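Local coordinates for similar to yteR (Bacilus subtilis) (Clostridium acetobutylicum, PDB 4WU0), which probably hydrolyses unsaturated rhamnogalacturonan fragments derived from pectin, acting as a glycoside hydrolase, at residues W23-G28 with N73-N78; L29-I34 with I51-T56; G277-Y282 with S355-T360. All coordinates share one frame; numbering follows the deposited sequence.

Overall arrangement
The three contacts sample a largely helical chain, consistent with the (α/α)6 fold of six-hairpin glycosidases. Contacts 1 and 2 share helix 25-41 and touch, the indole of W23 meeting the methyl end of M54; contact 2 is nested in the loop that contact 1 closes. Contact 2 is buried and apolar, with no hydrogen bond between its segments. Contact 1, partly buried, joins a helix start to a loop through hydrogen bonds, aromatic rings and a bridging water. Contact 3, with its centre about 25 Å from that of contact 1, is partly buried too, and rests mainly on a salt bridge between helix 264-279 and helix 345-360, with one partner exposed.

Contact 1: residues W23-G28 with N73-N78; sequences WGYEYG and NIDHLN
W23 and H76 form the closely fitted part of this contact. The indole NE1 of W23 donates to the backbone O of H76 at 2.8 Å, meeting a lone pair in the carbonyl plane, while the neighbouring edge of the indole is turned to the imidazole in a T-shaped stack with planes at 74°. Its CD1 stands 3.5 Å above the H76 ring plane, toward the rim; on the opposite face lies ND2 of N73, so the imidazole is sandwiched. Tryptophan suits the place because one flat group supplies both a donor and an aromatic edge. N73 also shapes its own loop, its OD1 accepting from the backbone N of D75 in an Asx turn.

Next to this, N78 has CG anti to its backbone N (chi1 -165°), which carries the amide to the first turn of helix 25-41; there ND2 meets the backbone O of Y25 at 3.0 Å, tilted from the carbonyl plane, while OD1 accepts from K81. CB of N78 packs on CB of Y25 at 3.6 Å. Asparagine fits because it can donate and accept at once in a buried spot.

One water bridges the segments: it donates to the O of W23 at 2.7 Å, accepts weakly from the N of Y25, and sits at the edge of the H76 ring.

The looser side belongs to Y25 and D75, both partly exposed. They run alongside each other in van der Waals contact, CD1 of Y25 3.8 Å from CG of D75, with ring and carboxylate planes 50° apart.

G24 is the N-cap residue of helix 25-41. The contact joins this helix start to the loop leading into helix 80-90, consistent with the (α/α)6 barrel of the six-hairpin glycosidases, whose helices are connected by loops.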
loop_
_atom_site.group_PDB
_atom_site.type_symbol
_atom_site.label_atom_id
_atom_site.label_comp_id
_atom_site.label_asym_id
_atom_site.label_seq_id
_atom_site.Cartn_x
_atom_site.Cartn_y
_atom_site.Cartn_z
ATOM N N TRP A 23 3.303 14.296 -7.583
ATOM C CA TRP A 23 4.135 13.336 -6.859
ATOM C C TRP A 23 3.210 12.428 -6.062
ATOM O O TRP A 23 2.998 12.612 -4.860
ATOM C CB TRP A 23 5.112 14.096 -5.965
ATOM C CG TRP A 23 6.079 13.310 -5.145
ATOM C CD1 TRP A 23 6.111 13.231 -3.782
ATOM C CD2 TRP A 23 7.201 12.542 -5.616
ATOM N NE1 TRP A 23 7.177 12.455 -3.376
ATOM C CE2 TRP A 23 7.865 12.030 -4.479
ATOM C CE3 TRP A 23 7.708 12.244 -6.884
ATOM C CZ2 TRP A 23 9.007 11.222 -4.571
ATOM C CZ3 TRP A 23 8.828 11.433 -6.978
ATOM C CH2 TRP A 23 9.472 10.929 -5.815
ATOM N N GLY A 24 2.614 11.482 -6.766
ATOM C CA GLY A 24 1.622 10.602 -6.199
ATOM C C GLY A 24 2.167 9.252 -5.795
ATOM O O GLY A 24 2.814 8.596 -6.589
ATOM N N TYR A 25 1.899 8.857 -4.555
ATOM C CA TYR A 25 2.360 7.569 -4.028
ATOM C C TYR A 25 1.958 6.398 -4.898
ATOM O O TYR A 25 2.691 5.407 -4.976
ATOM C CB TYR A 25 1.802 7.334 -2.609
ATOM C CG TYR A 25 0.287 7.203 -2.526
ATOM C CD1 TYR A 25 -0.504 8.293 -2.215
ATOM C CD2 TYR A 25 -0.340 5.990 -2.740
ATOM C CE1 TYR A 25 -1.887 8.179 -2.118
ATOM C CE2 TYR A 25 -1.735 5.872 -2.676
ATOM C CZ TYR A 25 -2.495 6.967 -2.351
ATOM O OH TYR A 25 -3.876 6.847 -2.259
ATOM N N GLU A 26 0.810 6.498 -5.565
ATOM C CA GLU A 26 0.305 5.371 -6.332
ATOM C C GLU A 26 1.097 5.173 -7.615
ATOM O O GLU A 26 1.045 4.114 -8.228
ATOM C CB GLU A 26 -1.209 5.521 -6.612
ATOM C CG GLU A 26 -1.624 6.648 -7.535
ATOM C CD GLU A 26 -1.877 7.976 -6.838
ATOM O OE1 GLU A 26 -1.211 8.283 -5.827
ATOM O OE2 GLU A 26 -2.762 8.731 -7.316
ATOM N N TYR A 27 1.834 6.197 -8.034
ATOM C CA TYR A 27 2.641 6.098 -9.236
ATOM C C TYR A 27 3.911 5.285 -8.963
ATOM O O TYR A 27 4.247 4.380 -9.724
ATOM C CB TYR A 27 2.953 7.505 -9.768
ATOM C CG TYR A 27 1.721 8.317 -10.116
ATOM C CD1 TYR A 27 0.512 7.705 -10.400
ATOM C CD2 TYR A 27 1.780 9.705 -10.181
ATOM C CE1 TYR A 27 -0.617 8.464 -10.745
ATOM C CE2 TYR A 27 0.670 10.468 -10.495
ATOM C CZ TYR A 27 -0.524 9.826 -10.802
ATOM O OH TYR A 27 -1.633 10.566 -11.128
ATOM N N GLY A 28 4.593 5.552 -7.851
ATOM C CA GLY A 28 5.705 4.703 -7.444
ATOM C C GLY A 28 5.261 3.266 -7.213
ATOM O O GLY A 28 5.981 2.318 -7.534
ATOM N N ASN A 73 3.887 15.415 4.591
ATOM C CA ASN A 73 2.842 14.539 4.073
ATOM C C ASN A 73 3.445 13.145 3.968
ATOM O O ASN A 73 4.375 12.943 3.197
ATOM C CB ASN A 73 2.391 15.047 2.694
ATOM C CG ASN A 73 1.299 14.200 2.065
ATOM O OD1 ASN A 73 1.088 13.039 2.434
ATOM N ND2 ASN A 73 0.614 14.771 1.068
ATOM N N ILE A 74 2.972 12.182 4.761
ATOM C CA ILE A 74 3.610 10.874 4.759
ATOM C C ILE A 74 3.512 10.182 3.388
ATOM O O ILE A 74 4.397 9.385 3.037
ATOM C CB ILE A 74 3.063 9.956 5.893
ATOM C CG1 ILE A 74 4.080 8.893 6.292
ATOM C CG2 ILE A 74 1.741 9.310 5.509
ATOM C CD1 ILE A 74 5.208 9.425 7.116
ATOM N N ASP A 75 2.474 10.498 2.626
ATOM C CA ASP A 75 2.276 9.920 1.284
ATOM C C ASP A 75 3.459 10.199 0.396
ATOM O O ASP A 75 3.772 9.397 -0.495
ATOM C CB ASP A 75 1.043 10.463 0.558
ATOM C CG ASP A 75 -0.258 10.000 1.147
ATOM O OD1 ASP A 75 -0.283 9.010 1.896
ATOM O OD2 ASP A 75 -1.281 10.641 0.857
ATOM N N HIS A 76 4.102 11.347 0.606
ATOM C CA HIS A 76 5.208 11.781 -0.245
ATOM C C HIS A 76 6.478 10.951 -0.104
ATOM O O HIS A 76 7.398 11.121 -0.902
ATOM C CB HIS A 76 5.550 13.239 0.043
ATOM C CG HIS A 76 4.586 14.198 -0.555
ATOM N ND1 HIS A 76 3.478 13.787 -1.259
ATOM C CD2 HIS A 76 4.569 15.549 -0.584
ATOM C CE1 HIS A 76 2.815 14.847 -1.690
ATOM N NE2 HIS A 76 3.458 15.925 -1.295
ATOM N N LEU A 77 6.535 10.044 0.871
ATOM C CA LEU A 77 7.677 9.147 1.023
ATOM C C LEU A 77 7.587 7.879 0.180
ATOM O O LEU A 77 8.595 7.235 -0.084
ATOM C CB LEU A 77 7.882 8.774 2.494
ATOM C CG LEU A 77 8.131 9.977 3.399
ATOM C CD1 LEU A 77 8.341 9.491 4.820
ATOM C CD2 LEU A 77 9.321 10.819 2.956
ATOM N N ASN A 78 6.388 7.500 -0.233
ATOM C CA ASN A 78 6.245 6.194 -0.859
ATOM C C ASN A 78 7.098 6.018 -2.116
ATOM O O ASN A 78 7.628 4.943 -2.363
ATOM C CB ASN A 78 4.814 5.894 -1.230
ATOM C CG ASN A 78 4.631 4.419 -1.542
ATOM O OD1 ASN A 78 4.877 3.577 -0.688
ATOM N ND2 ASN A 78 4.268 4.095 -2.766
HETATM O O HOH W 1 2.065 11.231 -2.690
#

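Contact 2: residues L29-I34 with I51-T56; sequences LTLDGI and IKTMDT
L31 carries the first helix's side of this contact, its branched end set against T53 and M54 of helix 44-54. Along 29-34, the residues before it face other neighbours: L29 packs on P350 and L353 of helix 345-360, and T30 lies against P345 of the same helix, its OG1 bonded to the backbone O of E26.

In L31, CG is anti to the carbonyl carbon (chi1 -65°), which sends the two methyls out between the helices, to meet the end of T53 tip to tip. Leucine suits the spot because its branched end can meet two partners. CD1 does most of the touching, lying 3.7 Å from CG2 of T53 and 3.6 Å from SD of M54; CD2 comes only to 4.1 Å from OG1 of T53. Threonine is suited to a buried helix face here because its hydroxyl bonds back to the O of F49, one turn earlier, while its methyl is given to L31. M54 crosses L31 obliquely: chi1 (-66°) sets CG beside the CD1 methyl of L31, at 3.8 Å, and the bend at chi2 (-55°) brings SD there too; the further bend at chi3 turns only the terminal methyl. Methionine, flexible and unbranched, can bend round its neighbour.

Beyond L31, D32 leans on helix 80-90, and I34 continues the apolar seam against Y46, F49 and I50. The backbones stay well apart, with CA of L31 and CA of T53 separated by 8.5 Å, so side chains alone span the gap.

With no hydrogen bond or charge pair between them, the two segments are held together here mainly by dispersion and the exclusion of water, forces that depend on complementary shape.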
loop_
_atom_site.group_PDB
_atom_site.type_symbol
_atom_site.label_atom_id
_atom_site.label_comp_id
_atom_site.label_asym_id
_atom_site.label_seq_id
_atom_site.Cartn_x
_atom_site.Cartn_y
_atom_site.Cartn_z
ATOM N N LEU A 29 4.083 3.104 -6.628
ATOM C CA LEU A 29 3.518 1.775 -6.390
ATOM C C LEU A 29 3.359 0.979 -7.706
ATOM O O LEU A 29 3.701 -0.205 -7.785
ATOM C CB LEU A 29 2.169 1.919 -5.700
ATOM C CG LEU A 29 1.268 0.707 -5.533
ATOM C CD1 LEU A 29 1.906 -0.410 -4.726
ATOM C CD2 LEU A 29 -0.027 1.157 -4.873
ATOM N N THR A 30 2.837 1.642 -8.728
ATOM C CA THR A 30 2.640 1.011 -10.026
ATOM C C THR A 30 3.999 0.693 -10.647
ATOM O O THR A 30 4.198 -0.377 -11.222
ATOM C CB THR A 30 1.787 1.907 -10.934
ATOM O OG1 THR A 30 0.468 2.005 -10.383
ATOM C CG2 THR A 30 1.687 1.349 -12.343
ATOM N N LEU A 31 4.950 1.616 -10.521
ATOM C CA LEU A 31 6.274 1.360 -11.027
ATOM C C LEU A 31 6.975 0.207 -10.292
ATOM O O LEU A 31 7.756 -0.538 -10.905
ATOM C CB LEU A 31 7.143 2.626 -10.973
ATOM C CG LEU A 31 6.684 3.763 -11.882
ATOM C CD1 LEU A 31 7.614 4.963 -11.715
ATOM C CD2 LEU A 31 6.634 3.343 -13.347
ATOM N N ASP A 32 6.711 0.076 -8.990
ATOM C CA ASP A 32 7.252 -1.029 -8.199
ATOM C C ASP A 32 6.741 -2.369 -8.777
ATOM O O ASP A 32 7.458 -3.361 -8.785
ATOM C CB ASP A 32 6.834 -0.893 -6.717
ATOM C CG ASP A 32 7.576 0.235 -5.957
ATOM O OD1 ASP A 32 8.700 0.590 -6.352
ATOM O OD2 ASP A 32 7.054 0.759 -4.928
ATOM N N GLY A 33 5.490 -2.395 -9.237
ATOM C CA GLY A 33 4.959 -3.569 -9.910
ATOM C C GLY A 33 5.642 -3.813 -11.246
ATOM O O GLY A 33 5.987 -4.942 -11.595
ATOM N N ILE A 34 5.843 -2.753 -12.013
ATOM C CA ILE A 34 6.517 -2.876 -13.303
ATOM C C ILE A 34 7.967 -3.345 -13.104
ATOM O O ILE A 34 8.522 -4.070 -13.920
ATOM C CB ILE A 34 6.403 -1.571 -14.123
ATOM C CG1 ILE A 34 4.930 -1.355 -14.506
ATOM C CG2 ILE A 34 7.269 -1.650 -15.381
ATOM C CD1 ILE A 34 4.636 -0.037 -15.174
ATOM N N ILE A 51 12.339 4.515 -15.763
ATOM C CA ILE A 51 13.259 5.633 -15.788
ATOM C C ILE A 51 12.580 6.871 -16.362
ATOM O O ILE A 51 12.654 7.964 -15.780
ATOM C CB ILE A 51 14.521 5.270 -16.594
ATOM C CG1 ILE A 51 15.342 4.213 -15.837
ATOM C CG2 ILE A 51 15.366 6.502 -16.889
ATOM C CD1 ILE A 51 16.488 3.587 -16.657
ATOM N N LYS A 52 11.918 6.699 -17.506
ATOM C CA LYS A 52 11.294 7.814 -18.205
ATOM C C LYS A 52 10.206 8.446 -17.348
ATOM O O LYS A 52 10.099 9.672 -17.289
ATOM C CB LYS A 52 10.724 7.357 -19.554
ATOM C CG LYS A 52 9.672 8.293 -20.153
ATOM C CD LYS A 52 9.138 7.773 -21.481
ATOM C CE LYS A 52 8.278 6.523 -21.325
ATOM N NZ LYS A 52 6.922 6.854 -20.822
ATOM N N THR A 53 9.419 7.614 -16.663
ATOM C CA THR A 53 8.362 8.120 -15.784
ATOM C C THR A 53 8.986 8.970 -14.651
ATOM O O THR A 53 8.549 10.099 -14.378
ATOM C CB THR A 53 7.532 6.960 -15.201
ATOM O OG1 THR A 53 6.905 6.243 -16.275
ATOM C CG2 THR A 53 6.456 7.477 -14.229
ATOM N N MET A 54 10.026 8.452 -14.023
ATOM C CA MET A 54 10.602 9.167 -12.885
ATOM C C MET A 54 11.398 10.388 -13.303
ATOM O O MET A 54 11.638 11.262 -12.482
ATOM C CB MET A 54 11.443 8.245 -12.017
ATOM C CG MET A 54 10.634 7.170 -11.311
ATOM S SD MET A 54 9.275 7.792 -10.314
ATOM C CE MET A 54 10.186 8.687 -9.108
ATOM N N ASP A 55 11.776 10.473 -14.578
ATOM C CA ASP A 55 12.457 11.660 -15.082
ATOM C C ASP A 55 11.598 12.916 -14.986
ATOM O O ASP A 55 12.115 14.041 -14.979
ATOM C CB ASP A 55 12.944 11.454 -16.519
ATOM C CG ASP A 55 14.284 10.713 -16.596
ATOM O OD1 ASP A 55 15.040 10.676 -15.602
ATOM O OD2 ASP A 55 14.598 10.176 -17.678
ATOM N N THR A 56 10.281 12.748 -14.935
ATOM C CA THR A 56 9.387 13.874 -14.679
ATOM C C THR A 56 9.696 14.517 -13.336
ATOM O O THR A 56 9.598 15.749 -13.192
ATOM C CB THR A 56 7.914 13.414 -14.664
ATOM O OG1 THR A 56 7.484 13.179 -16.003
ATOM C CG2 THR A 56 6.999 14.471 -14.049
#

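Contact 3: residues G277-Y282 with S355-T360; sequences GVRLGY and SYEYET
The guanidinium of R279 and the carboxylate of E357 meet edge to edge, their planes only 17° apart, while CG of L280 lies 4.0 Å above one face of the guanidinium. The grip is side-on: NE of R279 donates to OE1 of E357 at 2.8 Å, almost straight at 177°, and NH1 donates to OE2, also at 2.8 Å. Each oxygen uses its syn lone pair, so the two bonds fix the rotation of both flat groups. Arginine suits this exposed helix end because its long chain, bent at chi3 (62°), can turn the NE side of the group to a buried glutamate. The side chain of E357 also touches Y272 and L275 of helix 264-279.

R279 lies in the last turn of that helix, which closes in a Schellman motif with G281 at positive phi; the contact therefore ties a helix C-terminus to the last helix of the chain, 345-360, probably within an (α/α)6 barrel, as in the six-hairpin family.

Farther out, CG2 of T360 comes to 4.1 Å from CD of R279. T360 OG1 donates instead to the backbone O of Y356 at 2.8 Å and lies over the centre of the Y356 ring.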
loop_
_atom_site.group_PDB
_atom_site.type_symbol
_atom_site.label_atom_id
_atom_site.label_comp_id
_atom_site.label_asym_id
_atom_site.label_seq_id
_atom_site.Cartn_x
_atom_site.Cartn_y
_atom_site.Cartn_z
ATOM N N GLY A 277 3.282 -13.592 2.021
ATOM C CA GLY A 277 3.388 -14.102 3.380
ATOM C C GLY A 277 3.627 -15.601 3.395
ATOM O O GLY A 277 4.429 -16.099 4.185
ATOM N N VAL A 278 2.959 -16.332 2.509
ATOM C CA VAL A 278 3.211 -17.767 2.403
ATOM C C VAL A 278 4.623 -18.037 1.877
ATOM O O VAL A 278 5.337 -18.914 2.396
ATOM C CB VAL A 278 2.156 -18.463 1.490
ATOM C CG1 VAL A 278 2.556 -19.903 1.194
ATOM C CG2 VAL A 278 0.766 -18.403 2.129
ATOM N N ARG A 279 5.026 -17.297 0.844
ATOM C CA ARG A 279 6.328 -17.506 0.220
ATOM C C ARG A 279 7.482 -17.336 1.202
ATOM O O ARG A 279 8.451 -18.090 1.172
ATOM C CB ARG A 279 6.525 -16.552 -0.967
ATOM C CG ARG A 279 7.922 -16.650 -1.583
ATOM C CD ARG A 279 8.047 -15.887 -2.913
ATOM N NE ARG A 279 7.826 -14.446 -2.792
ATOM C CZ ARG A 279 8.733 -13.575 -2.361
ATOM N NH1 ARG A 279 8.448 -12.282 -2.309
ATOM N NH2 ARG A 279 9.944 -13.979 -1.969
ATOM N N LEU A 280 7.373 -16.334 2.067
ATOM C CA LEU A 280 8.431 -16.054 3.021
ATOM C C LEU A 280 8.279 -16.842 4.341
ATOM O O LEU A 280 9.131 -16.743 5.230
ATOM C CB LEU A 280 8.507 -14.551 3.268
ATOM C CG LEU A 280 9.005 -13.767 2.043
ATOM C CD1 LEU A 280 8.764 -12.289 2.228
ATOM C CD2 LEU A 280 10.493 -14.029 1.768
ATOM N N GLY A 281 7.206 -17.612 4.466
ATOM C CA GLY A 281 6.999 -18.422 5.658
ATOM C C GLY A 281 6.294 -17.722 6.813
ATOM O O GLY A 281 6.187 -18.308 7.905
ATOM N N TYR A 282 5.812 -16.495 6.586
ATOM C CA TYR A 282 5.125 -15.765 7.638
ATOM C C TYR A 282 3.757 -16.363 7.897
ATOM O O TYR A 282 3.271 -16.341 9.032
ATOM C CB TYR A 282 4.964 -14.278 7.307
ATOM C CG TYR A 282 6.214 -13.578 6.863
ATOM C CD1 TYR A 282 7.460 -14.027 7.237
ATOM C CD2 TYR A 282 6.140 -12.447 6.062
ATOM C CE1 TYR A 282 8.600 -13.376 6.816
ATOM C CE2 TYR A 282 7.262 -11.800 5.644
ATOM C CZ TYR A 282 8.496 -12.263 6.020
ATOM O OH TYR A 282 9.658 -11.628 5.610
ATOM N N SER A 355 0.092 -10.485 -9.056
ATOM C CA SER A 355 0.333 -11.354 -10.206
ATOM C C SER A 355 1.742 -11.927 -10.165
ATOM O O SER A 355 1.947 -13.111 -10.408
ATOM C CB SER A 355 0.153 -10.575 -11.504
ATOM O OG SER A 355 -1.171 -10.096 -11.624
ATOM N N TYR A 356 2.721 -11.084 -9.851
ATOM C CA TYR A 356 4.093 -11.548 -9.759
ATOM C C TYR A 356 4.197 -12.650 -8.701
ATOM O O TYR A 356 4.828 -13.678 -8.938
ATOM C CB TYR A 356 5.029 -10.383 -9.436
ATOM C CG TYR A 356 6.448 -10.802 -9.140
ATOM C CD1 TYR A 356 7.333 -11.082 -10.162
ATOM C CD2 TYR A 356 6.886 -10.942 -7.831
ATOM C CE1 TYR A 356 8.635 -11.487 -9.896
ATOM C CE2 TYR A 356 8.190 -11.356 -7.552
ATOM C CZ TYR A 356 9.052 -11.616 -8.592
ATOM O OH TYR A 356 10.345 -12.016 -8.330
ATOM N N GLU A 357 3.573 -12.445 -7.546
ATOM C CA GLU A 357 3.674 -13.444 -6.469
ATOM C C GLU A 357 2.970 -14.743 -6.853
ATOM O O GLU A 357 3.440 -15.823 -6.535
ATOM C CB GLU A 357 3.078 -12.927 -5.165
ATOM C CG GLU A 357 3.896 -11.836 -4.480
ATOM C CD GLU A 357 5.184 -12.340 -3.830
ATOM O OE1 GLU A 357 5.312 -13.552 -3.529
ATOM O OE2 GLU A 357 6.089 -11.497 -3.615
ATOM N N TYR A 358 1.816 -14.622 -7.497
ATOM C CA TYR A 358 1.073 -15.796 -7.943
ATOM C C TYR A 358 1.896 -16.614 -8.924
ATOM O O TYR A 358 2.009 -17.833 -8.804
ATOM C CB TYR A 358 -0.225 -15.367 -8.616
ATOM C CG TYR A 358 -1.029 -16.520 -9.160
ATOM C CD1 TYR A 358 -1.879 -17.226 -8.344
ATOM C CD2 TYR A 358 -0.943 -16.879 -10.496
ATOM C CE1 TYR A 358 -2.633 -18.274 -8.839
ATOM C CE2 TYR A 358 -1.682 -17.928 -10.997
ATOM C CZ TYR A 358 -2.529 -18.612 -10.166
ATOM O OH TYR A 358 -3.282 -19.679 -10.644
ATOM N N GLU A 359 2.476 -15.926 -9.894
ATOM C CA GLU A 359 3.280 -16.584 -10.906
ATOM C C GLU A 359 4.473 -17.272 -10.265
ATOM O O GLU A 359 4.851 -18.369 -10.651
ATOM C CB GLU A 359 3.731 -15.561 -11.943
ATOM C CG GLU A 359 2.567 -15.027 -12.781
ATOM C CD GLU A 359 2.819 -13.651 -13.356
ATOM O OE1 GLU A 359 3.980 -13.176 -13.352
ATOM O OE2 GLU A 359 1.834 -13.012 -13.787
ATOM N N THR A 360 5.048 -16.630 -9.260
ATOM C CA THR A 360 6.233 -17.170 -8.605
ATOM C C THR A 360 5.858 -18.454 -7.871
ATOM O O THR A 360 6.621 -19.419 -7.868
ATOM C CB THR A 360 6.836 -16.153 -7.628
ATOM O OG1 THR A 360 7.228 -14.980 -8.347
ATOM C CG2 THR A 360 8.043 -16.732 -6.909
#